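Local coordinates for protein small ribosomal subunit biogenesis GTPase RsgA (Thermotoga maritima, PDB 1U0L) that probably assists late maturation of the 30S ribosomal subunit as a circularly permuted, zinc-binding GTPase that hydrolyses GTP slowly, at residues 100-103 and 104-108. Numbering follows the deposited sequence.
Sequences STYI and IDKFL
Tyr102 and Lys106, one turn apart on helix 101-113, run alongside each other, and Lys106 NZ donates a 2.7 Å hydrogen bond to Tyr102 OH. Both side chains leave the backbone with CG anti to N (chi1 173° and 172°), which sends them the same way; a bend at chi3 then brings the ammonium to the phenol oxygen. Backbone i to i+4 bonds carry the opening of the helix: Ile104 N to Ser100 O (3.1 Å), Asp105 N to Thr101 O (2.8 Å), Lys106 N to Tyr102 O (3.0 Å) and Phe107 N to Ile103 O. At the start, Ser100 is the N-cap, its OG accepting from Ile103 N at 3.0 Å. Between the segments, Ile103 CG2 rests 3.8 Å from Phe107 CD1, and Phe107 comes close to Gly176, probably of the GTP-binding P-loop; Ile104 and Leu108 pack on strand 117-122. From helix 282-296, Asn287 bonds both Thr101 OG1 and Asp105 OD2, Arg284 forms a salt bridge with Asp105 OD1, and Lys290 makes a cation-pi contact with Tyr102, while Tyr143 of helix 130-143 bonds Asp105 OD1. A phenylalanine in place of Tyr102 would probably leave the Lys106 ammonium without its phenol acceptor and freer to swing. The chemistry is consistent with a beta-alpha-beta helix packing apolar side chains against the GTPase core while polar groups link it to helix 282-296.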
loop_
_atom_site.group_PDB
_atom_site.type_symbol
_atom_site.label_atom_id
_atom_site.label_comp_id
_atom_site.label_asym_id
_atom_site.label_seq_id
_atom_site.Cartn_x
_atom_site.Cartn_y
_atom_site.Cartn_z
ATOM N N SER A 100 -15.361 -6.270 4.739
ATOM C CA SER A 100 -15.317 -7.694 5.040
ATOM C C SER A 100 -13.871 -8.115 5.225
ATOM O O SER A 100 -12.975 -7.548 4.592
ATOM C CB SER A 100 -15.897 -8.491 3.879
ATOM O OG SER A 100 -14.984 -8.465 2.788
ATOM N N THR A 101 -13.635 -9.116 6.066
ATOM C CA THR A 101 -12.269 -9.583 6.273
ATOM C C THR A 101 -11.709 -10.038 4.932
ATOM O O THR A 101 -10.513 -9.916 4.678
ATOM C CB THR A 101 -12.196 -10.766 7.260
ATOM O OG1 THR A 101 -12.962 -11.862 6.745
ATOM C CG2 THR A 101 -12.723 -10.357 8.632
ATOM N N TYR A 102 -12.577 -10.557 4.068
ATOM C CA TYR A 102 -12.134 -11.015 2.755
ATOM C C TYR A 102 -11.459 -9.887 1.971
ATOM O O TYR A 102 -10.366 -10.068 1.430
ATOM C CB TYR A 102 -13.311 -11.568 1.951
ATOM C CG TYR A 102 -12.945 -11.897 0.524
ATOM C CD1 TYR A 102 -12.308 -13.096 0.206
ATOM C CD2 TYR A 102 -13.207 -10.996 -0.503
ATOM C CE1 TYR A 102 -11.939 -13.392 -1.101
ATOM C CE2 TYR A 102 -12.843 -11.274 -1.814
ATOM C CZ TYR A 102 -12.212 -12.473 -2.108
ATOM O OH TYR A 102 -11.853 -12.763 -3.408
ATOM N N ILE A 103 -12.118 -8.732 1.899
ATOM C CA ILE A 103 -11.548 -7.585 1.200
ATOM C C ILE A 103 -10.254 -7.196 1.890
ATOM O O ILE A 103 -9.252 -6.940 1.230
ATOM C CB ILE A 103 -12.519 -6.369 1.192
ATOM C CG1 ILE A 103 -13.359 -6.398 -0.086
ATOM C CG2 ILE A 103 -11.740 -5.052 1.288
ATOM C CD1 ILE A 103 -14.190 -7.636 -0.220
ATOM N N ILE A 104 -10.276 -7.170 3.220
ATOM C CA ILE A 104 -9.087 -6.828 3.996
ATOM C C ILE A 104 -7.894 -7.737 3.678
ATOM O O ILE A 104 -6.765 -7.261 3.521
ATOM C CB ILE A 104 -9.336 -6.927 5.512
ATOM C CG1 ILE A 104 -10.360 -5.898 5.963
ATOM C CG2 ILE A 104 -8.047 -6.679 6.256
ATOM C CD1 ILE A 104 -10.602 -5.917 7.450
ATOM N N ASP A 105 -8.137 -9.042 3.588
ATOM C CA ASP A 105 -7.055 -9.977 3.309
ATOM C C ASP A 105 -6.562 -9.900 1.872
ATOM O O ASP A 105 -5.398 -10.203 1.588
ATOM C CB ASP A 105 -7.479 -11.411 3.661
ATOM C CG ASP A 105 -7.711 -11.586 5.148
ATOM O OD1 ASP A 105 -7.109 -10.807 5.936
ATOM O OD2 ASP A 105 -8.483 -12.499 5.528
ATOM N N LYS A 106 -7.439 -9.486 0.963
ATOM C CA LYS A 106 -7.034 -9.363 -0.428
ATOM C C LYS A 106 -6.094 -8.163 -0.510
ATOM O O LYS A 106 -5.096 -8.176 -1.244
ATOM C CB LYS A 106 -8.250 -9.171 -1.320
ATOM C CG LYS A 106 -7.900 -8.844 -2.738
ATOM C CD LYS A 106 -8.993 -9.222 -3.686
ATOM C CE LYS A 106 -9.142 -10.731 -3.743
ATOM N NZ LYS A 106 -10.145 -11.123 -4.785
ATOM N N PHE A 107 -6.406 -7.134 0.272
ATOM C CA PHE A 107 -5.575 -5.940 0.316
ATOM C C PHE A 107 -4.208 -6.287 0.887
ATOM O O PHE A 107 -3.175 -5.905 0.316
ATOM C CB PHE A 107 -6.240 -4.860 1.164
ATOM C CG PHE A 107 -7.065 -3.912 0.369
ATOM C CD1 PHE A 107 -8.332 -3.539 0.799
ATOM C CD2 PHE A 107 -6.577 -3.387 -0.825
ATOM C CE1 PHE A 107 -9.110 -2.652 0.047
ATOM C CE2 PHE A 107 -7.344 -2.498 -1.589
ATOM C CZ PHE A 107 -8.619 -2.130 -1.151
ATOM N N LEU A 108 -4.206 -7.011 2.009
ATOM C CA LEU A 108 -2.962 -7.422 2.645
ATOM C C LEU A 108 -2.160 -8.310 1.694
ATOM O O LEU A 108 -0.953 -8.138 1.560
ATOM C CB LEU A 108 -3.251 -8.164 3.954
ATOM C CG LEU A 108 -3.855 -7.298 5.062
ATOM C CD1 LEU A 108 -4.308 -8.172 6.215
ATOM C CD2 LEU A 108 -2.837 -6.271 5.532
#